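Local coordinates for alpha-L-rhamnosidase (Klebsiella oxytoca, PDB 4XHC), which probably cleaves terminal alpha-L-rhamnose from rhamnosides as a glycoside hydrolase of family 78, and is captured here with rhamnose bound, at residues L89-S94 against K181-K186; R243-G248 against Y272-H277; W435-E440 against I473-Q478. All coordinates share one frame; numbering follows the deposited sequence.

Contact 1. Residues L89-S94 against K181-K186; sequences LSSGDS and KAVSRK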
loop_
_atom_site.group_PDB
_atom_site.type_symbol
_atom_site.label_atom_id
_atom_site.label_comp_id
_atom_site.label_asym_id
_atom_site.label_seq_id
_atom_site.Cartn_x
_atom_site.Cartn_y
_atom_site.Cartn_z
ATOM N N LEU A 89 -18.125 -6.104 8.709
ATOM C CA LEU A 89 -17.170 -7.098 8.226
ATOM C C LEU A 89 -16.031 -7.379 9.215
ATOM O O LEU A 89 -15.523 -6.460 9.849
ATOM C CB LEU A 89 -16.578 -6.623 6.894
ATOM C CG LEU A 89 -17.578 -6.156 5.831
ATOM C CD1 LEU A 89 -16.846 -5.473 4.693
ATOM C CD2 LEU A 89 -18.425 -7.312 5.313
ATOM N N SER A 90 -15.628 -8.646 9.320
ATOM C CA SER A 90 -14.495 -9.059 10.164
ATOM C C SER A 90 -13.345 -9.589 9.322
ATOM O O SER A 90 -13.460 -9.663 8.101
ATOM C CB SER A 90 -14.940 -10.130 11.174
ATOM O OG SER A 90 -16.099 -9.710 11.863
ATOM N N SER A 91 -12.253 -9.981 9.980
ATOM C CA SER A 91 -11.090 -10.527 9.287
ATOM C C SER A 91 -11.487 -11.668 8.380
ATOM O O SER A 91 -12.205 -12.571 8.798
ATOM C CB SER A 91 -10.037 -11.027 10.271
ATOM O OG SER A 91 -9.606 -9.983 11.123
ATOM N N GLY A 92 -11.034 -11.606 7.129
ATOM C CA GLY A 92 -11.301 -12.652 6.148
ATOM C C GLY A 92 -12.512 -12.399 5.272
ATOM O O GLY A 92 -12.646 -13.037 4.241
ATOM N N ASP A 93 -13.403 -11.490 5.671
ATOM C CA ASP A 93 -14.582 -11.179 4.858
ATOM C C ASP A 93 -14.176 -10.397 3.625
ATOM O O ASP A 93 -13.256 -9.590 3.677
ATOM C CB ASP A 93 -15.615 -10.382 5.658
ATOM C CG ASP A 93 -16.315 -11.220 6.726
ATOM O OD1 ASP A 93 -16.253 -12.470 6.662
ATOM O OD2 ASP A 93 -16.938 -10.621 7.632
ATOM N N SER A 94 -14.843 -10.654 2.506
ATOM C CA SER A 94 -14.547 -9.942 1.258
ATOM C C SER A 94 -15.755 -9.895 0.317
ATOM O O SER A 94 -16.603 -10.774 0.344
ATOM C CB SER A 94 -13.356 -10.584 0.539
ATOM O OG SER A 94 -13.759 -11.690 -0.231
ATOM N N LYS A 181 -8.386 -7.908 5.414
ATOM C CA LYS A 181 -7.301 -8.831 5.763
ATOM C C LYS A 181 -7.179 -9.035 7.255
ATOM O O LYS A 181 -6.949 -10.153 7.717
ATOM C CB LYS A 181 -5.957 -8.318 5.243
ATOM C CG LYS A 181 -5.755 -8.490 3.753
ATOM C CD LYS A 181 -5.533 -9.944 3.405
ATOM C CE LYS A 181 -4.990 -10.083 2.001
ATOM N NZ LYS A 181 -5.009 -11.520 1.601
ATOM N N ALA A 182 -7.305 -7.945 8.008
ATOM C CA ALA A 182 -7.163 -8.007 9.449
ATOM C C ALA A 182 -7.768 -6.817 10.161
ATOM O O ALA A 182 -7.525 -5.670 9.806
ATOM C CB ALA A 182 -5.697 -8.127 9.831
ATOM N N VAL A 183 -8.580 -7.136 11.157
ATOM C CA VAL A 183 -8.945 -6.235 12.232
ATOM C C VAL A 183 -8.846 -7.124 13.469
ATOM O O VAL A 183 -8.523 -8.303 13.337
ATOM C CB VAL A 183 -10.374 -5.662 12.051
ATOM C CG1 VAL A 183 -10.412 -4.693 10.883
ATOM C CG2 VAL A 183 -11.402 -6.766 11.831
ATOM N N SER A 184 -9.117 -6.606 14.659
ATOM C CA SER A 184 -9.130 -7.475 15.836
ATOM C C SER A 184 -10.523 -8.055 16.034
ATOM O O SER A 184 -11.465 -7.657 15.354
ATOM C CB SER A 184 -8.676 -6.717 17.078
ATOM O OG SER A 184 -9.570 -5.664 17.352
ATOM N N ARG A 185 -10.653 -8.981 16.979
ATOM C CA ARG A 185 -11.951 -9.588 17.298
ATOM C C ARG A 185 -12.904 -8.625 18.004
ATOM O O ARG A 185 -14.113 -8.807 17.955
ATOM C CB ARG A 185 -11.752 -10.856 18.131
ATOM C CG ARG A 185 -11.320 -12.049 17.283
ATOM C CD ARG A 185 -10.683 -13.115 18.163
ATOM N NE ARG A 185 -9.665 -13.898 17.454
ATOM C CZ ARG A 185 -8.998 -14.935 17.969
ATOM N NH1 ARG A 185 -9.246 -15.388 19.209
ATOM N NH2 ARG A 185 -8.079 -15.545 17.222
ATOM N N LYS A 186 -12.359 -7.584 18.624
ATOM C CA LYS A 186 -13.164 -6.594 19.352
ATOM C C LYS A 186 -14.017 -5.642 18.483
ATOM O O LYS A 186 -14.896 -4.966 19.016
ATOM C CB LYS A 186 -12.255 -5.741 20.253
ATOM C CG LYS A 186 -11.573 -6.509 21.377
ATOM C CD LYS A 186 -11.357 -5.634 22.603
ATOM C CE LYS A 186 -12.640 -5.492 23.407
ATOM N NZ LYS A 186 -12.500 -4.507 24.513
#
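A type II beta turn from Ser90 to Asp93 leads into strand 94-99 of the N-terminal beta domain, and its corner residue Ser91 meets the end of the neighbouring antiparallel strand 175-182. Val183 N, the first amide past that strand, donates to Ser91 OG over 3.0 Å in a nearly straight bond (175°). A side-chain hydroxyl thus accepts the amide just beyond the strand end. Its torsion makes this possible: with OG anti to the carbonyl carbon (chi1 -59°), the oxygen leaves the turn on the side of Ala182 and Val183. CG2 of Val183 lies against the same corner, 3.8 Å from Ser91 OG. Ahead of Val183 the strand carries a classic beta bulge, in which Lys181 and Ala182 lie together opposite His123 of strand 122-129, while Ala182 also packs on Ser148 of the second subunit. The turn is tied internally as well. Asp93 N binds Ser90 O at 3.0 Å, and the carboxylate of Asp93 returns to the start of the turn, where Ser90 N reaches Asp93 OD2 at 2.9 Å, approaching at 45° to the carboxylate plane.

Contact 2. Residues R243-G248 against Y272-H277; sequences RRLWLG and YLFAGH. With RAM (alpha-L-rhamnopyranose), chain C.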
loop_
_atom_site.group_PDB
_atom_site.type_symbol
_atom_site.label_atom_id
_atom_site.label_comp_id
_atom_site.label_asym_id
_atom_site.label_seq_id
_atom_site.Cartn_x
_atom_site.Cartn_y
_atom_site.Cartn_z
ATOM N N ARG A 243 -1.211 3.175 -20.843
ATOM C CA ARG A 243 -1.464 4.592 -20.507
ATOM C C ARG A 243 -0.571 5.560 -21.276
ATOM O O ARG A 243 -0.114 6.554 -20.722
ATOM C CB ARG A 243 -1.268 4.845 -19.014
ATOM C CG ARG A 243 -1.856 3.772 -18.135
ATOM C CD ARG A 243 -1.697 4.116 -16.672
ATOM N NE ARG A 243 -2.323 3.095 -15.836
ATOM C CZ ARG A 243 -2.708 3.285 -14.583
ATOM N NH1 ARG A 243 -2.521 4.458 -14.001
ATOM N NH2 ARG A 243 -3.299 2.304 -13.915
ATOM N N ARG A 244 -0.351 5.278 -22.556
ATOM C CA ARG A 244 0.715 5.925 -23.290
ATOM C C ARG A 244 0.374 6.148 -24.750
ATOM O O ARG A 244 -0.333 5.352 -25.371
ATOM C CB ARG A 244 1.957 5.044 -23.190
ATOM C CG ARG A 244 3.231 5.742 -23.587
ATOM C CD ARG A 244 4.437 5.201 -22.838
ATOM N NE ARG A 244 5.017 4.005 -23.446
ATOM C CZ ARG A 244 5.156 2.827 -22.845
ATOM N NH1 ARG A 244 4.742 2.630 -21.591
ATOM N NH2 ARG A 244 5.712 1.829 -23.509
ATOM N N LEU A 245 0.918 7.227 -25.300
ATOM C CA LEU A 245 0.730 7.589 -26.706
ATOM C C LEU A 245 1.635 6.785 -27.640
ATOM O O LEU A 245 2.852 6.927 -27.586
ATOM C CB LEU A 245 1.030 9.081 -26.873
ATOM C CG LEU A 245 0.956 9.703 -28.268
ATOM C CD1 LEU A 245 -0.449 9.601 -28.849
ATOM C CD2 LEU A 245 1.409 11.156 -28.210
ATOM N N TRP A 246 1.039 5.948 -28.493
ATOM C CA TRP A 246 1.767 5.210 -29.550
ATOM C C TRP A 246 1.284 5.661 -30.929
ATOM O O TRP A 246 0.111 5.987 -31.112
ATOM C CB TRP A 246 1.532 3.697 -29.445
ATOM C CG TRP A 246 2.190 2.987 -28.293
ATOM C CD1 TRP A 246 1.773 2.971 -26.997
ATOM C CD2 TRP A 246 3.336 2.134 -28.349
ATOM N NE1 TRP A 246 2.604 2.183 -26.238
ATOM C CE2 TRP A 246 3.569 1.653 -27.046
ATOM C CE3 TRP A 246 4.196 1.734 -29.371
ATOM C CZ2 TRP A 246 4.629 0.794 -26.734
ATOM C CZ3 TRP A 246 5.257 0.882 -29.059
ATOM C CH2 TRP A 246 5.458 0.422 -27.754
ATOM N N LEU A 247 2.168 5.634 -31.918
ATOM C CA LEU A 247 1.840 6.217 -33.221
ATOM C C LEU A 247 0.832 5.390 -34.029
ATOM O O LEU A 247 -0.051 5.944 -34.661
ATOM C CB LEU A 247 3.103 6.472 -34.046
ATOM C CG LEU A 247 3.196 7.926 -34.521
ATOM C CD1 LEU A 247 4.628 8.297 -34.877
ATOM C CD2 LEU A 247 2.251 8.184 -35.685
ATOM N N GLY A 248 0.958 4.072 -34.007
ATOM C CA GLY A 248 0.017 3.213 -34.722
ATOM C C GLY A 248 -1.386 3.382 -34.177
ATOM O O GLY A 248 -2.361 3.458 -34.943
ATOM N N TYR A 272 2.732 17.055 -32.665
ATOM C CA TYR A 272 3.878 17.871 -32.254
ATOM C C TYR A 272 4.743 17.173 -31.212
ATOM O O TYR A 272 5.935 17.455 -31.107
ATOM C CB TYR A 272 3.435 19.250 -31.738
ATOM C CG TYR A 272 3.262 20.285 -32.835
ATOM C CD1 TYR A 272 4.352 21.018 -33.317
ATOM C CD2 TYR A 272 2.015 20.528 -33.401
ATOM C CE1 TYR A 272 4.198 21.963 -34.325
ATOM C CE2 TYR A 272 1.853 21.470 -34.410
ATOM C CZ TYR A 272 2.945 22.183 -34.870
ATOM O OH TYR A 272 2.754 23.108 -35.868
ATOM N N LEU A 273 4.145 16.277 -30.434
ATOM C CA LEU A 273 4.900 15.523 -29.450
ATOM C C LEU A 273 5.891 14.580 -30.139
ATOM O O LEU A 273 7.081 14.606 -29.840
ATOM C CB LEU A 273 3.969 14.729 -28.525
ATOM C CG LEU A 273 3.250 15.525 -27.430
ATOM C CD1 LEU A 273 2.189 14.667 -26.761
ATOM C CD2 LEU A 273 4.233 16.046 -26.396
ATOM N N PHE A 274 5.403 13.764 -31.066
ATOM C CA PHE A 274 6.279 12.864 -31.819
ATOM C C PHE A 274 7.348 13.626 -32.602
ATOM O O PHE A 274 8.478 13.169 -32.692
ATOM C CB PHE A 274 5.480 11.998 -32.787
ATOM C CG PHE A 274 4.788 10.844 -32.133
ATOM C CD1 PHE A 274 5.502 9.716 -31.771
ATOM C CD2 PHE A 274 3.428 10.882 -31.883
ATOM C CE1 PHE A 274 4.871 8.641 -31.171
ATOM C CE2 PHE A 274 2.790 9.819 -31.278
ATOM C CZ PHE A 274 3.510 8.693 -30.921
ATOM N N ALA A 275 6.996 14.785 -33.149
ATOM C CA ALA A 275 7.947 15.600 -33.899
ATOM C C ALA A 275 8.971 16.323 -33.009
ATOM O O ALA A 275 10.071 16.645 -33.460
ATOM C CB ALA A 275 7.198 16.615 -34.752
ATOM N N GLY A 276 8.595 16.588 -31.759
ATOM C CA GLY A 276 9.375 17.442 -30.858
ATOM C C GLY A 276 10.552 16.787 -30.159
ATOM O O GLY A 276 11.414 17.478 -29.607
ATOM N N HIS A 277 10.576 15.459 -30.146
ATOM C CA HIS A 277 11.680 14.734 -29.541
ATOM C C HIS A 277 11.914 13.455 -30.320
ATOM O O HIS A 277 11.150 12.498 -30.207
ATOM C CB HIS A 277 11.382 14.449 -28.067
ATOM C CG HIS A 277 12.572 13.985 -27.282
ATOM N ND1 HIS A 277 12.454 13.264 -26.116
ATOM C CD2 HIS A 277 13.899 14.134 -27.496
ATOM C CE1 HIS A 277 13.653 12.987 -25.644
ATOM N NE2 HIS A 277 14.549 13.504 -26.463
HETATM C C1 RAM C . 1.750 -2.832 -27.417
HETATM C C2 RAM C . 0.365 -2.214 -27.388
HETATM C C3 RAM C . 0.308 -0.983 -28.273
HETATM C C4 RAM C . 1.056 -1.261 -29.566
HETATM C C5 RAM C . 2.534 -1.417 -29.250
HETATM C C6 RAM C . 3.245 -2.371 -30.176
HETATM O O1 RAM C . 2.075 -3.213 -26.139
HETATM O O2 RAM C . -0.523 -3.193 -27.902
HETATM O O3 RAM C . -1.045 -0.630 -28.563
HETATM O O4 RAM C . 0.891 -0.188 -30.474
HETATM O O5 RAM C . 2.709 -1.898 -27.900
#
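The chain of 243-248 passes from a loop through a short, weakly bonded strand at 245-246 into helix 247-259, and faces the last turn of helix 264-276 with its closest alpha carbons, those of Leu247 and Phe274, 8.1 Å apart. Side chains bridge that gap, and the ring of Phe274 does most of the work by reaching between two leucines. Leu247 lies over one face: its CG stands 3.6 Å from the ring centroid and only 9° off the normal, a well-centred CH-pi contact, while its CD1 reaches across the same face to Phe274 CD1 at 3.5 Å. Leu245 approaches obliquely at the far end of the ring, its CG 3.5 Å from Phe274 CE2. With CG anti to the backbone N (chi1 178°), Leu245 extends toward the helix, and its CD2 also meets Leu273 CD1 at 3.9 Å. The ring reaches the backbone too, as Phe274 CZ comes to 3.5 Å from Leu247 N, beside Trp246 C. No hydrogen bond joins the two segments; the contact is buried and apolar, with Phe308 of helix 302-319 also packing on Phe274.

Trp246, between the two leucines, points its side chain the other way. One face of its indole receives the bound rhamnose: RAM C5 lies 3.4 Å above the indole plane, displaced from the middle of the ring system, and RAM O5 is 3.5 Å from Trp246 CZ2. The sugar is hydrogen-bonded elsewhere, among others to Asp249, Tyr304 and Glu506. Trp246 is also the N-cap residue of helix 247-259. A sugar laid over a tryptophan face is a familiar feature of carbohydrate-binding sites, here in the rhamnose pocket of the six-hairpin, (alpha/alpha)6-barrel glycosidase domain known from family 78.

Contact 3. Residues W435-E440 against I473-Q478; sequences WLVLAE and IAALLQ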
loop_
_atom_site.group_PDB
_atom_site.type_symbol
_atom_site.label_atom_id
_atom_site.label_comp_id
_atom_site.label_asym_id
_atom_site.label_seq_id
_atom_site.Cartn_x
_atom_site.Cartn_y
_atom_site.Cartn_z
ATOM N N TRP A 435 -2.112 -5.573 -46.606
ATOM C CA TRP A 435 -1.304 -4.370 -46.771
ATOM C C TRP A 435 -0.928 -4.104 -48.215
ATOM O O TRP A 435 -0.888 -2.952 -48.635
ATOM C CB TRP A 435 -0.057 -4.399 -45.879
ATOM C CG TRP A 435 -0.329 -3.812 -44.553
ATOM C CD1 TRP A 435 -0.426 -4.471 -43.355
ATOM C CD2 TRP A 435 -0.602 -2.440 -44.277
ATOM N NE1 TRP A 435 -0.722 -3.583 -42.351
ATOM C CE2 TRP A 435 -0.838 -2.330 -42.888
ATOM C CE3 TRP A 435 -0.679 -1.290 -45.067
ATOM C CZ2 TRP A 435 -1.139 -1.107 -42.274
ATOM C CZ3 TRP A 435 -0.981 -0.069 -44.455
ATOM C CH2 TRP A 435 -1.206 0.010 -43.075
ATOM N N LEU A 436 -0.666 -5.148 -48.987
ATOM C CA LEU A 436 -0.344 -4.945 -50.401
ATOM C C LEU A 436 -1.580 -4.620 -51.248
ATOM O O LEU A 436 -1.453 -4.053 -52.330
ATOM C CB LEU A 436 0.433 -6.135 -50.964
ATOM C CG LEU A 436 1.879 -6.203 -50.452
ATOM C CD1 LEU A 436 2.506 -7.558 -50.745
ATOM C CD2 LEU A 436 2.742 -5.088 -51.033
ATOM N N VAL A 437 -2.766 -4.962 -50.759
ATOM C CA VAL A 437 -3.999 -4.487 -51.379
ATOM C C VAL A 437 -4.252 -3.010 -51.035
ATOM O O VAL A 437 -4.698 -2.241 -51.880
ATOM C CB VAL A 437 -5.211 -5.374 -51.001
ATOM C CG1 VAL A 437 -6.540 -4.724 -51.392
ATOM C CG2 VAL A 437 -5.080 -6.729 -51.668
ATOM N N LEU A 438 -3.976 -2.611 -49.799
ATOM C CA LEU A 438 -4.145 -1.216 -49.417
ATOM C C LEU A 438 -3.149 -0.326 -50.147
ATOM O O LEU A 438 -3.432 0.836 -50.431
ATOM C CB LEU A 438 -3.998 -1.054 -47.900
ATOM C CG LEU A 438 -5.149 -1.603 -47.051
ATOM C CD1 LEU A 438 -4.776 -1.548 -45.582
ATOM C CD2 LEU A 438 -6.435 -0.827 -47.295
ATOM N N ALA A 439 -1.988 -0.884 -50.451
ATOM C CA ALA A 439 -0.935 -0.178 -51.177
ATOM C C ALA A 439 -1.270 0.064 -52.649
ATOM O O ALA A 439 -0.581 0.832 -53.328
ATOM C CB ALA A 439 0.361 -0.962 -51.068
ATOM N N GLU A 440 -2.308 -0.618 -53.131
ATOM C CA GLU A 440 -2.792 -0.505 -54.511
ATOM C C GLU A 440 -1.768 -1.026 -55.518
ATOM O O GLU A 440 -1.584 -0.446 -56.580
ATOM C CB GLU A 440 -3.236 0.932 -54.839
ATOM C CG GLU A 440 -4.238 1.511 -53.850
ATOM C CD GLU A 440 -5.094 2.616 -54.440
ATOM O OE1 GLU A 440 -4.536 3.554 -55.058
ATOM O OE2 GLU A 440 -6.335 2.545 -54.279
ATOM N N ILE A 473 -10.944 -4.680 -43.030
ATOM C CA ILE A 473 -12.203 -3.994 -43.355
ATOM C C ILE A 473 -11.978 -2.915 -44.404
ATOM O O ILE A 473 -12.754 -2.789 -45.354
ATOM C CB ILE A 473 -12.854 -3.357 -42.105
ATOM C CG1 ILE A 473 -13.205 -4.433 -41.069
ATOM C CG2 ILE A 473 -14.104 -2.571 -42.477
ATOM C CD1 ILE A 473 -14.007 -5.594 -41.623
ATOM N N ALA A 474 -10.924 -2.130 -44.218
ATOM C CA ALA A 474 -10.602 -1.050 -45.140
ATOM C C ALA A 474 -10.336 -1.594 -46.538
ATOM O O ALA A 474 -10.772 -0.994 -47.533
ATOM C CB ALA A 474 -9.400 -0.273 -44.640
ATOM N N ALA A 475 -9.625 -2.722 -46.607
ATOM C CA ALA A 475 -9.320 -3.363 -47.881
ATOM C C ALA A 475 -10.588 -3.867 -48.570
ATOM O O ALA A 475 -10.731 -3.734 -49.785
ATOM C CB ALA A 475 -8.325 -4.497 -47.694
ATOM N N LEU A 476 -11.510 -4.436 -47.804
ATOM C CA LEU A 476 -12.784 -4.868 -48.371
ATOM C C LEU A 476 -13.521 -3.694 -49.004
ATOM O O LEU A 476 -13.954 -3.776 -50.152
ATOM C CB LEU A 476 -13.658 -5.544 -47.312
ATOM C CG LEU A 476 -13.189 -6.931 -46.855
ATOM C CD1 LEU A 476 -13.926 -7.367 -45.598
ATOM C CD2 LEU A 476 -13.379 -7.967 -47.954
ATOM N N LEU A 477 -13.645 -2.595 -48.263
ATOM C CA LEU A 477 -14.347 -1.399 -48.763
ATOM C C LEU A 477 -13.677 -0.815 -50.016
ATOM O O LEU A 477 -14.357 -0.465 -50.977
ATOM C CB LEU A 477 -14.461 -0.331 -47.661
ATOM C CG LEU A 477 -15.436 -0.650 -46.516
ATOM C CD1 LEU A 477 -15.340 0.382 -45.398
ATOM C CD2 LEU A 477 -16.872 -0.743 -47.023
ATOM N N GLN A 478 -12.348 -0.737 -50.002
ATOM C CA GLN A 478 -11.577 -0.219 -51.133
ATOM C C GLN A 478 -11.829 -1.014 -52.425
ATOM O O GLN A 478 -11.814 -0.443 -53.510
ATOM C CB GLN A 478 -10.087 -0.225 -50.780
ATOM C CG GLN A 478 -9.156 0.357 -51.822
ATOM C CD GLN A 478 -7.699 0.033 -51.532
ATOM O OE1 GLN A 478 -7.119 0.532 -50.571
ATOM N NE2 GLN A 478 -7.098 -0.803 -52.377
#
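Leu438 and Val437, near the end of helix 430-438, make the apolar part of the contact against Ala474 and Ala475 of helix 466-478. Leu438 sends its CD2 branch across, to 4.0 Å from Ala474 CB and 3.8 Å from the backbone N of Ala475. Val437 CG1, anti to its own amide nitrogen (chi1 168°), reaches Ala475 CB at 4.1 Å. Because the alanines carry a single methyl each, the backbones can come close, and the alpha carbons of Leu438 and Ala475 are 5.8 Å apart. Met451 of helix 444-456 packs on Ala475 as well.

The polar part centres on Gln478. Its chain runs extended from helix 466-478, CG anti to the backbone N (chi1 -177°), and carries the amide to the C-terminal end of helix 430-438. There Gln478 NE2 donates to Val437 O at 2.8 Å. The carbonyl oxygen lies near the amide plane of Gln478, whereas the donor stands above the carbonyl plane, 38° out of it. The amide oxygen, Gln478 OE1, rests against Leu438 CD2 at 3.6 Å.

A Schellman motif closes helix 430-438 at Glu440, whose phi is positive, and Glu440 N also binds Val437 O, at 3.1 Å. The two donors come to that oxygen from opposite faces of its plane. Glu440 then lays its side chain obliquely across Gln478, carboxylate and amide planes nearly perpendicular; this is proximity without a hydrogen bond.

Chemically, the joint is a small apolar patch with one polar anchor at its edge. A carbonyl at a helix terminus, which lies at the negative end of the helix dipole and is probably a strong acceptor for that reason, is gripped both by the Schellman turn and by a glutamine from the neighbouring helix.

The three contacts follow one another along the chain and share no elements. Contact 1 sits at the strand ends of a sheet in the N-terminal beta domain, its centre about 40 Å from that of the chain, partly exposed and touching the second subunit. Contacts 2 and 3 belong to the helical glycosidase domain, with centres about 26 Å apart. Contact 2 is the fully buried one and adjoins the sugar pocket, while contact 3, partly buried, joins two helices away from it. Chemistry follows place: a serine hydroxyl and a backbone amide carry contact 1, leucine and phenylalanine side chains dominate contact 2, and contact 3 sets leucine and valine against alanines and adds a glutamine-to-carbonyl hydrogen bond.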